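Local coordinates for protein SOSEKI 4 (Arabidopsis thaliana, PDB 6RSN), which forms polymer filaments with other SOSEKI proteins through its DIX-like domain, interpreting global polarity cues and influencing the orientation of plant cell divisions, at residues Val8-Arg14 / Tyr86-Gln92; Gly33-Val39 / Leu72-Ile78; Ser58-Thr62 / Ile78-His82. The protein carries 1 engineered substitution. All coordinates share one frame; numbering follows the deposited sequence. Where two conformers were deposited one is given.

The three contacts lie within the DIX-like polymerising domain, which has a ubiquitin-like fold. Contact 1 pairs strand 5-13 with strand 86-92, so it closes the chain around the others. Contact 2 pairs the short strands 34-35 and 77-78 and joins the start of helix 36-47 to the turn before 77-78. Contact 3 sets the following loop beside strand 55-63, which neighbours strand 86-92 in the mixed sheet. The centres of contacts 1 and 2 are about 14 Å apart. Contact 3 has its centre about 12 Å from that of contact 1 and about 11 Å from that of contact 2. Contacts 2 and 3 share Ile78 and their segments alternate along the chain, tying helix, sheet and loop together.

Contact 1 (Val8-Arg14 / Tyr86-Gln92); sequences VVYYLSR and YVLKGSQ. With SO4 (sulfate ion), chain B.
Val9 and Val87 face each other across a pair of parallel strands, and Tyr11 and Lys89, then Ser13 and Ser91, repeat the match along them. Val9, Tyr11 and Ser13 each give an N-H to one residue of Tyr86-Gln92 and take another with their carbonyl; the six bonds include the short Gly90 N to Tyr11 O at 2.8 Å. The two strand axes are 22° from parallel.

Tyr11 shows how a side chain runs along this ladder. Its CG stands anti to the carbonyl carbon (chi1 -71°), which carries the ring back alongside Leu88 and Val87, edge on. CB lies 4.0 Å from Leu88 O, and CD1 comes slightly closer to the same oxygen. CE1 then meets Val87 CG1 at 3.8 Å; both neighbours lie near the ring's plane. The side chain also packs on Pro21, and Arg17 makes a cation-pi contact with the ring.

Val8, Tyr10 and Leu12 project from the opposite side of the sheet. There Val8 CG1 touches Leu88 CD1 at 3.9 Å, Tyr10 CB packs on Leu88 CB, and Leu88 also reaches Val39 of helix 36-47. The OH of Tyr10 is hydrogen-bonded to Arg47. Gly90 suits its place beside Leu12, whose CD2 would crowd a beta carbon there. Past the last bridge, Arg14 CB touches Gln92 OE1 at 3.4 Å. The less well ordered Arg14 gives NH2 to sulfate O4 at 3.1 Å, with a weak second bond to O1; Arg47 binds the same ion, which probably came from the crystallisation liquor.

A first and last strand running parallel at the middle of a mixed sheet, with a helix against one face, is the signature of the ubiquitin-like beta-grasp fold to which this DIX-like domain belongs.

Contact 2 (Gly33-Val39 / Leu72-Ile78); sequences GLYLKDV and LSDEDFI
Leu34-Tyr35 and Phe77-Ile78 run antiparallel as two very short, weakly bonded strands, with Tyr35 and Phe77 as a non-hydrogen-bonded pair whose CA atoms are 4.3 Å apart. Ile78 N binds Leu34 O at 2.8 Å. After Tyr35, the N-cap, the first segment becomes a helix; the other reaches its strand through a type I turn, Ser73 to Asp76. Two carbonyls of that turn meet the helix start: Asp76 O accepts from Leu36 N at 2.9 Å in a nearly straight bond, and Asp74 O from Lys37 N in a weak one.

The aromatic pair is T-shaped. Phe77 turns its edge to the face of Tyr35, planes at 88°, and its CD1 stands 3.7 Å from Tyr35 CZ. With CG anti to its own backbone N (chi1 -176°), the Phe77 ring swings across Leu34 O, which sits over one face near the rim, and reaches Gly33 CA, where a beta carbon would clash. With an alanine at Tyr35, the edge of Phe77 would probably lose the face it meets and be held on that side less firmly.

On the inner side, Ile78 CD1 fits among Leu34 CD2, Leu36 CA and Val39 CG2, the nearest being Leu36 CA at 3.7 Å. Leu36 CD2 packs on Leu72 CB.

Asp38 OD2 accepts from Tyr35 N at 2.9 Å, the backbone-to-carboxylate half of a capping box, and Ser29 holds its OD1. The Asp38 carboxylate on the N-cap amide would probably be stabilised by the helix dipole.

Contact 3 (Ser58-Thr62 / Ile78-His82); sequences SSKRT and IFPVH
Phe79 O accepts a hydrogen bond from a water at 2.7 Å, and the same water donates to Lys60 O and takes a longer bond from Arg61 NE. This water belongs to a bridge between strand 55-63, an inner strand of the ubiquitin-like sheet between 86-92 and 66-71, and the irregular loop leading to strand 86-92. No direct hydrogen bond joins the two segments. A second water, bound to Ser59 OG at 2.7 Å, accepts from Arg61 NH2 and from Phe79 N, so both backbone polar atoms of Phe79 are satisfied through solvent.

Arg61 owes its place to a bent chain: CG stands anti to the backbone N, but the kinks at chi2 (94°) and chi3 fold the guanidinium back over the loop. Its NE and NH2 then point at the two waters. Phe79 CD2 lies over one face of the guanidinium, off toward the rim and 3.3 Å from NH2, with the two planes 71° apart. Arg61 also makes a cation-pi contact with Tyr70 of the neighbouring strand.

Further along the loop, Val81 turns its side chain to the strand, its CB 3.7 Å from Lys60 O. The extended Lys60 chain passes obliquely by the less well ordered Val81, whose CG1 stands 4.2 Å from Lys60 CD. At the other end of the contact, Ser59 CB rests on the CG2 branch of Ile78 at 3.9 Å.

Contact 1 (Val8-Arg14 / Tyr86-Gln92)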
loop_
_atom_site.group_PDB
_atom_site.type_symbol
_atom_site.label_atom_id
_atom_site.label_comp_id
_atom_site.label_asym_id
_atom_site.label_seq_id
_atom_site.Cartn_x
_atom_site.Cartn_y
_atom_site.Cartn_z
ATOM N N VAL A 8 -3.082 7.240 -2.746
ATOM C CA VAL A 8 -2.110 6.236 -2.301
ATOM C C VAL A 8 -1.011 6.119 -3.335
ATOM O O VAL A 8 -1.307 5.942 -4.522
ATOM C CB VAL A 8 -2.798 4.886 -2.042
ATOM C CG1 VAL A 8 -1.786 3.814 -1.632
ATOM C CG2 VAL A 8 -3.892 5.017 -0.967
ATOM N N VAL A 9 0.260 6.160 -2.906
ATOM C CA VAL A 9 1.382 5.874 -3.799
ATOM C C VAL A 9 1.906 4.494 -3.408
ATOM O O VAL A 9 2.039 4.226 -2.221
ATOM C CB VAL A 9 2.504 6.937 -3.715
ATOM C CG1 VAL A 9 3.807 6.497 -4.397
ATOM C CG2 VAL A 9 2.064 8.282 -4.323
ATOM N N TYR A 10 2.171 3.634 -4.407
ATOM C CA TYR A 10 2.790 2.347 -4.053
ATOM C C TYR A 10 3.964 2.026 -4.975
ATOM O O TYR A 10 3.969 2.314 -6.192
ATOM C CB TYR A 10 1.763 1.191 -4.000
ATOM C CG TYR A 10 1.118 0.797 -5.314
ATOM C CD1 TYR A 10 -0.040 1.414 -5.756
ATOM C CD2 TYR A 10 1.697 -0.158 -6.140
ATOM C CE1 TYR A 10 -0.639 1.058 -6.964
ATOM C CE2 TYR A 10 1.111 -0.538 -7.347
ATOM C CZ TYR A 10 -0.035 0.107 -7.781
ATOM O OH TYR A 10 -0.600 -0.262 -8.980
ATOM N N TYR A 11 4.986 1.357 -4.406
ATOM C CA TYR A 11 6.163 0.888 -5.123
ATOM C C TYR A 11 6.091 -0.634 -5.215
ATOM O O TYR A 11 5.690 -1.289 -4.248
ATOM C CB TYR A 11 7.423 1.179 -4.299
ATOM C CG TYR A 11 7.758 2.646 -4.237
ATOM C CD1 TYR A 11 7.134 3.455 -3.297
ATOM C CD2 TYR A 11 8.684 3.197 -5.111
ATOM C CE1 TYR A 11 7.476 4.794 -3.226
ATOM C CE2 TYR A 11 9.012 4.558 -5.064
ATOM C CZ TYR A 11 8.393 5.337 -4.108
ATOM O OH TYR A 11 8.637 6.687 -3.985
ATOM N N LEU A 12 6.266 -1.185 -6.413
ATOM C CA LEU A 12 6.351 -2.652 -6.455
ATOM C C LEU A 12 7.815 -3.035 -6.558
ATOM O O LEU A 12 8.569 -2.417 -7.315
ATOM C CB LEU A 12 5.671 -3.200 -7.720
ATOM C CG LEU A 12 4.189 -2.897 -7.771
ATOM C CD1 LEU A 12 3.584 -3.522 -9.047
ATOM C CD2 LEU A 12 3.500 -3.459 -6.500
ATOM N N SER A 13 8.188 -4.089 -5.833
ATOM C CA SER A 13 9.585 -4.477 -5.770
ATOM C C SER A 13 9.640 -5.900 -6.253
ATOM O O SER A 13 8.969 -6.751 -5.681
ATOM C CB SER A 13 10.060 -4.367 -4.312
ATOM O OG SER A 13 11.387 -4.881 -4.208
ATOM N N ARG A 14 10.419 -6.165 -7.309
ATOM C CA ARG A 14 10.529 -7.534 -7.767
ATOM C C ARG A 14 11.926 -8.057 -7.422
ATOM O O ARG A 14 12.135 -8.668 -6.369
ATOM C CB ARG A 14 10.154 -7.578 -9.247
ATOM C CG ARG A 14 8.718 -7.161 -9.518
ATOM C CD ARG A 14 8.594 -7.178 -11.031
ATOM N NE ARG A 14 7.267 -6.969 -11.599
ATOM C CZ ARG A 14 6.659 -5.786 -11.746
ATOM N NH1 ARG A 14 7.230 -4.667 -11.325
ATOM N NH2 ARG A 14 5.460 -5.732 -12.301
ATOM N N TYR A 86 0.089 8.520 2.060
ATOM C CA TYR A 86 0.086 7.068 2.177
ATOM C C TYR A 86 1.032 6.515 1.129
ATOM O O TYR A 86 0.847 6.769 -0.071
ATOM C CB TYR A 86 -1.294 6.428 1.987
ATOM C CG TYR A 86 -2.284 6.768 3.073
ATOM C CD1 TYR A 86 -2.195 6.176 4.324
ATOM C CD2 TYR A 86 -3.313 7.662 2.827
ATOM C CE1 TYR A 86 -3.100 6.457 5.331
ATOM C CE2 TYR A 86 -4.225 7.980 3.826
ATOM C CZ TYR A 86 -4.130 7.355 5.064
ATOM O OH TYR A 86 -5.014 7.666 6.057
ATOM N N VAL A 87 2.056 5.778 1.620
ATOM C CA VAL A 87 3.074 5.223 0.727
ATOM C C VAL A 87 3.233 3.769 1.118
ATOM O O VAL A 87 3.562 3.488 2.276
ATOM C CB VAL A 87 4.456 5.927 0.823
ATOM C CG1 VAL A 87 5.473 5.235 -0.059
ATOM C CG2 VAL A 87 4.416 7.424 0.493
ATOM N N LEU A 88 3.029 2.889 0.132
ATOM C CA LEU A 88 3.112 1.464 0.399
ATOM C C LEU A 88 4.205 0.887 -0.486
ATOM O O LEU A 88 4.576 1.450 -1.520
ATOM C CB LEU A 88 1.797 0.801 -0.032
ATOM C CG LEU A 88 0.491 1.343 0.569
ATOM C CD1 LEU A 88 -0.691 0.516 0.123
ATOM C CD2 LEU A 88 0.494 1.466 2.080
ATOM N N LYS A 89 4.585 -0.357 -0.144
ATOM C CA LYS A 89 5.477 -1.151 -0.972
ATOM C C LYS A 89 4.848 -2.534 -1.051
ATOM O O LYS A 89 4.414 -3.101 -0.077
ATOM C CB LYS A 89 6.881 -1.220 -0.396
ATOM C CG LYS A 89 7.898 -2.040 -1.195
ATOM C CD LYS A 89 9.127 -2.138 -0.307
ATOM C CE LYS A 89 10.422 -2.440 -0.984
ATOM N NZ LYS A 89 11.326 -3.059 0.031
ATOM N N GLY A 90 4.654 -3.018 -2.293
ATOM C CA GLY A 90 4.350 -4.442 -2.479
ATOM C C GLY A 90 5.605 -5.171 -2.891
ATOM O O GLY A 90 6.189 -4.859 -3.930
ATOM N N SER A 91 5.941 -6.200 -2.102
ATOM C CA SER A 91 7.188 -6.932 -2.332
ATOM C C SER A 91 6.781 -8.238 -2.994
ATOM O O SER A 91 5.949 -8.955 -2.440
ATOM C CB SER A 91 7.842 -7.191 -0.993
ATOM O OG SER A 91 8.345 -5.965 -0.466
ATOM N N GLN A 92 7.359 -8.557 -4.156
ATOM C CA GLN A 92 6.895 -9.765 -4.860
ATOM C C GLN A 92 7.110 -11.012 -4.012
ATOM O O GLN A 92 8.238 -11.242 -3.543
ATOM C CB GLN A 92 7.719 -9.937 -6.157
ATOM C CG GLN A 92 7.321 -11.140 -6.985
ATOM C CD GLN A 92 8.266 -11.254 -8.179
ATOM O OE1 GLN A 92 9.377 -10.726 -8.186
ATOM N NE2 GLN A 92 7.924 -12.084 -9.121
HETATM S S SO4 B . 3.297 -3.188 -13.237
HETATM O O1 SO4 B . 2.996 -4.598 -13.281
HETATM O O2 SO4 B . 2.536 -2.491 -14.233
HETATM O O3 SO4 B . 2.956 -2.666 -11.937
HETATM O O4 SO4 B . 4.699 -2.992 -13.490
HETATM O O HOH W 1 10.814 -9.620 -4.226
#

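Contact 2 (Gly33-Val39 / Leu72-Ile78)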
loop_
_atom_site.group_PDB
_atom_site.type_symbol
_atom_site.label_atom_id
_atom_site.label_comp_id
_atom_site.label_asym_id
_atom_site.label_seq_id
_atom_site.Cartn_x
_atom_site.Cartn_y
_atom_site.Cartn_z
ATOM N N GLY A 33 -9.875 6.545 8.558
ATOM C CA GLY A 33 -8.812 5.574 8.386
ATOM C C GLY A 33 -8.946 4.667 7.161
ATOM O O GLY A 33 -9.981 4.079 6.827
ATOM N N LEU A 34 -7.771 4.399 6.618
ATOM C CA LEU A 34 -7.615 3.485 5.500
ATOM C C LEU A 34 -7.139 2.129 6.016
ATOM O O LEU A 34 -6.282 2.096 6.910
ATOM C CB LEU A 34 -6.516 4.113 4.661
ATOM C CG LEU A 34 -6.057 3.263 3.465
ATOM C CD1 LEU A 34 -7.117 3.146 2.395
ATOM C CD2 LEU A 34 -4.765 3.826 2.951
ATOM N N TYR A 35 -7.722 1.042 5.484
ATOM C CA TYR A 35 -7.287 -0.315 5.812
ATOM C C TYR A 35 -6.676 -0.953 4.568
ATOM O O TYR A 35 -7.042 -0.596 3.438
ATOM C CB TYR A 35 -8.467 -1.166 6.285
ATOM C CG TYR A 35 -8.997 -0.680 7.622
ATOM C CD1 TYR A 35 -9.734 0.482 7.726
ATOM C CD2 TYR A 35 -8.679 -1.355 8.785
ATOM C CE1 TYR A 35 -10.193 0.948 8.957
ATOM C CE2 TYR A 35 -9.162 -0.926 10.016
ATOM C CZ TYR A 35 -9.899 0.230 10.104
ATOM O OH TYR A 35 -10.310 0.564 11.371
ATOM N N LEU A 36 -5.814 -1.940 4.823
ATOM C CA LEU A 36 -5.167 -2.535 3.657
ATOM C C LEU A 36 -6.220 -3.111 2.699
ATOM O O LEU A 36 -6.087 -3.019 1.467
ATOM C CB LEU A 36 -4.101 -3.576 4.064
ATOM C CG LEU A 36 -3.521 -4.329 2.851
ATOM C CD1 LEU A 36 -2.665 -3.394 1.950
ATOM C CD2 LEU A 36 -2.556 -5.468 3.273
ATOM N N LYS A 37 -7.292 -3.678 3.278
ATOM C CA LYS A 37 -8.344 -4.244 2.458
ATOM C C LYS A 37 -8.934 -3.173 1.521
ATOM O O LYS A 37 -9.335 -3.517 0.426
ATOM C CB LYS A 37 -9.435 -4.901 3.321
ATOM C CG LYS A 37 -10.161 -3.946 4.233
ATOM C CD LYS A 37 -11.230 -4.603 5.135
ATOM C CE LYS A 37 -12.312 -3.599 5.475
ATOM N NZ LYS A 37 -11.981 -2.744 6.647
ATOM N N ASP A 38 -8.999 -1.886 1.918
ATOM C CA ASP A 38 -9.532 -0.831 1.041
ATOM C C ASP A 38 -8.650 -0.676 -0.217
ATOM O O ASP A 38 -9.163 -0.553 -1.346
ATOM C CB ASP A 38 -9.636 0.509 1.753
ATOM C CG ASP A 38 -10.587 0.447 2.943
ATOM O OD1 ASP A 38 -11.629 -0.170 2.795
ATOM O OD2 ASP A 38 -10.271 1.005 4.001
ATOM N N VAL A 39 -7.311 -0.660 -0.005
ATOM C CA VAL A 39 -6.289 -0.579 -1.054
ATOM C C VAL A 39 -6.373 -1.795 -1.959
ATOM O O VAL A 39 -6.433 -1.660 -3.193
ATOM C CB VAL A 39 -4.880 -0.447 -0.474
ATOM C CG1 VAL A 39 -3.843 -0.445 -1.625
ATOM C CG2 VAL A 39 -4.800 0.790 0.439
ATOM N N LEU A 72 1.978 -5.243 6.654
ATOM C CA LEU A 72 0.526 -5.210 6.828
ATOM C C LEU A 72 -0.204 -6.527 6.493
ATOM O O LEU A 72 0.157 -7.192 5.540
ATOM C CB LEU A 72 -0.013 -4.169 5.840
ATOM C CG LEU A 72 0.536 -2.738 5.933
ATOM C CD1 LEU A 72 0.169 -1.937 4.685
ATOM C CD2 LEU A 72 -0.057 -2.016 7.159
ATOM N N SER A 73 -1.254 -6.875 7.258
ATOM C CA SER A 73 -2.293 -7.860 6.914
ATOM C C SER A 73 -3.492 -7.146 6.344
ATOM O O SER A 73 -3.618 -5.957 6.595
ATOM C CB SER A 73 -2.771 -8.594 8.126
ATOM O OG SER A 73 -1.654 -9.189 8.757
ATOM N N ASP A 74 -4.357 -7.903 5.613
ATOM C CA ASP A 74 -5.554 -7.376 4.958
ATOM C C ASP A 74 -6.419 -6.605 5.951
ATOM O O ASP A 74 -6.973 -5.536 5.673
ATOM C CB ASP A 74 -6.309 -8.470 4.182
ATOM C CG ASP A 74 -5.656 -8.852 2.842
ATOM O OD1 ASP A 74 -4.409 -8.792 2.747
ATOM O OD2 ASP A 74 -6.396 -9.251 1.895
ATOM N N GLU A 75 -6.488 -7.124 7.172
ATOM C CA GLU A 75 -7.369 -6.512 8.152
ATOM C C GLU A 75 -6.724 -5.323 8.888
ATOM O O GLU A 75 -7.380 -4.743 9.771
ATOM C CB GLU A 75 -8.008 -7.593 9.059
ATOM C CG GLU A 75 -7.031 -8.428 9.874
ATOM C CD GLU A 75 -6.234 -9.585 9.242
ATOM O OE1 GLU A 75 -6.418 -9.868 8.017
ATOM O OE2 GLU A 75 -5.422 -10.217 9.984
ATOM N N ASP A 76 -5.464 -4.972 8.573
ATOM C CA ASP A 76 -4.734 -3.941 9.292
ATOM C C ASP A 76 -5.071 -2.523 8.820
ATOM O O ASP A 76 -5.308 -2.246 7.635
ATOM C CB ASP A 76 -3.214 -4.110 9.244
ATOM C CG ASP A 76 -2.678 -5.308 10.004
ATOM O OD1 ASP A 76 -3.451 -5.886 10.838
ATOM O OD2 ASP A 76 -1.477 -5.629 9.819
ATOM N N PHE A 77 -5.041 -1.605 9.791
ATOM C CA PHE A 77 -5.183 -0.173 9.582
ATOM C C PHE A 77 -3.841 0.341 9.093
ATOM O O PHE A 77 -2.768 -0.152 9.494
ATOM C CB PHE A 77 -5.467 0.459 10.957
ATOM C CG PHE A 77 -5.749 1.942 11.016
ATOM C CD1 PHE A 77 -7.041 2.425 10.886
ATOM C CD2 PHE A 77 -4.722 2.864 11.184
ATOM C CE1 PHE A 77 -7.339 3.784 10.972
ATOM C CE2 PHE A 77 -5.029 4.221 11.294
ATOM C CZ PHE A 77 -6.317 4.683 11.166
ATOM N N ILE A 78 -3.911 1.318 8.182
ATOM C CA ILE A 78 -2.704 1.883 7.621
ATOM C C ILE A 78 -2.516 3.300 8.144
ATOM O O ILE A 78 -3.394 4.137 8.002
ATOM C CB ILE A 78 -2.767 1.913 6.081
ATOM C CG1 ILE A 78 -2.895 0.492 5.506
ATOM C CG2 ILE A 78 -1.505 2.584 5.569
ATOM C CD1 ILE A 78 -3.030 0.447 3.966
HETATM O O HOH W 2 -5.398 5.830 7.943
#

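Contact 3 (Ser58-Thr62 / Ile78-His82)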
loop_
_atom_site.group_PDB
_atom_site.type_symbol
_atom_site.label_atom_id
_atom_site.label_comp_id
_atom_site.label_asym_id
_atom_site.label_seq_id
_atom_site.Cartn_x
_atom_site.Cartn_y
_atom_site.Cartn_z
ATOM N N SER A 58 3.424 -3.504 2.641
ATOM C CA SER A 58 3.973 -2.795 3.792
ATOM C C SER A 58 3.561 -1.329 3.635
ATOM O O SER A 58 3.170 -0.879 2.543
ATOM C CB SER A 58 5.481 -2.935 3.843
ATOM O OG SER A 58 5.905 -4.297 4.084
ATOM N N SER A 59 3.603 -0.579 4.739
ATOM C CA SER A 59 3.425 0.859 4.617
ATOM C C SER A 59 4.642 1.545 5.222
ATOM O O SER A 59 5.274 1.053 6.161
ATOM C CB SER A 59 2.126 1.329 5.268
ATOM O OG SER A 59 2.199 1.092 6.676
ATOM N N LYS A 60 5.004 2.673 4.617
ATOM C CA LYS A 60 6.144 3.425 5.137
ATOM C C LYS A 60 5.760 4.095 6.462
ATOM O O LYS A 60 4.720 4.747 6.637
ATOM C CB LYS A 60 6.500 4.458 4.064
ATOM C CG LYS A 60 7.838 5.155 4.249
ATOM C CD LYS A 60 7.950 6.254 3.194
ATOM C CE LYS A 60 9.333 6.845 3.175
ATOM N NZ LYS A 60 9.393 8.109 2.392
ATOM N N ARG A 61 6.666 3.993 7.441
ATOM C CA ARG A 61 6.384 4.527 8.765
ATOM C C ARG A 61 7.669 5.115 9.371
ATOM O O ARG A 61 8.737 4.593 9.141
ATOM C CB ARG A 61 5.874 3.330 9.579
ATOM C CG ARG A 61 5.837 3.578 11.074
ATOM C CD ARG A 61 4.406 4.045 11.327
ATOM N NE ARG A 61 3.500 2.929 11.009
ATOM C CZ ARG A 61 3.064 2.047 11.917
ATOM N NH1 ARG A 61 3.432 2.170 13.180
ATOM N NH2 ARG A 61 2.214 1.096 11.572
ATOM N N THR A 62 7.600 6.180 10.189
ATOM C CA THR A 62 8.825 6.736 10.790
ATOM C C THR A 62 9.498 5.727 11.726
ATOM O O THR A 62 8.815 4.958 12.420
ATOM C CB THR A 62 8.611 8.109 11.449
ATOM O OG1 THR A 62 7.904 7.838 12.654
ATOM C CG2 THR A 62 7.821 9.061 10.601
ATOM N N ILE A 78 -3.911 1.318 8.182
ATOM C CA ILE A 78 -2.704 1.883 7.621
ATOM C C ILE A 78 -2.516 3.300 8.144
ATOM O O ILE A 78 -3.394 4.137 8.002
ATOM C CB ILE A 78 -2.767 1.913 6.081
ATOM C CG1 ILE A 78 -2.895 0.492 5.506
ATOM C CG2 ILE A 78 -1.505 2.584 5.569
ATOM C CD1 ILE A 78 -3.030 0.447 3.966
ATOM N N PHE A 79 -1.367 3.564 8.780
ATOM C CA PHE A 79 -1.073 4.925 9.192
ATOM C C PHE A 79 -0.390 5.718 8.071
ATOM O O PHE A 79 0.493 5.200 7.376
ATOM C CB PHE A 79 -0.189 4.864 10.432
ATOM C CG PHE A 79 -0.835 4.170 11.598
ATOM C CD1 PHE A 79 -1.747 4.844 12.398
ATOM C CD2 PHE A 79 -0.602 2.842 11.856
ATOM C CE1 PHE A 79 -2.311 4.194 13.482
ATOM C CE2 PHE A 79 -1.170 2.180 12.930
ATOM C CZ PHE A 79 -2.014 2.881 13.784
ATOM N N PRO A 80 -0.701 7.029 7.928
ATOM C CA PRO A 80 -0.039 7.893 6.945
ATOM C C PRO A 80 1.371 8.300 7.370
ATOM O O PRO A 80 1.729 8.220 8.550
ATOM C CB PRO A 80 -0.918 9.153 6.967
ATOM C CG PRO A 80 -1.385 9.211 8.403
ATOM C CD PRO A 80 -1.681 7.761 8.742
ATOM N N VAL A 81 2.152 8.758 6.382
ATOM C CA VAL A 81 3.475 9.322 6.608
ATOM C C VAL A 81 3.475 10.757 6.075
ATOM O O VAL A 81 2.993 11.010 4.964
ATOM C CB VAL A 81 4.573 8.435 5.975
ATOM C CG1 VAL A 81 4.771 8.677 4.478
ATOM C CG2 VAL A 81 5.890 8.502 6.729
ATOM N N HIS A 82 4.004 11.691 6.879
ATOM C CA HIS A 82 3.940 13.121 6.598
ATOM C C HIS A 82 2.483 13.564 6.483
ATOM O O HIS A 82 1.649 13.200 7.308
ATOM C CB HIS A 82 4.753 13.519 5.349
ATOM C CG HIS A 82 6.075 12.836 5.203
ATOM N ND1 HIS A 82 6.432 12.161 4.045
ATOM C CD2 HIS A 82 7.126 12.718 6.047
ATOM C CE1 HIS A 82 7.642 11.655 4.186
ATOM N NE2 HIS A 82 8.091 11.984 5.406
HETATM O O HOH W 3 0.788 1.220 8.972
HETATM O O HOH W 4 2.289 5.304 4.690
HETATM O O HOH W 5 2.578 3.528 7.930
#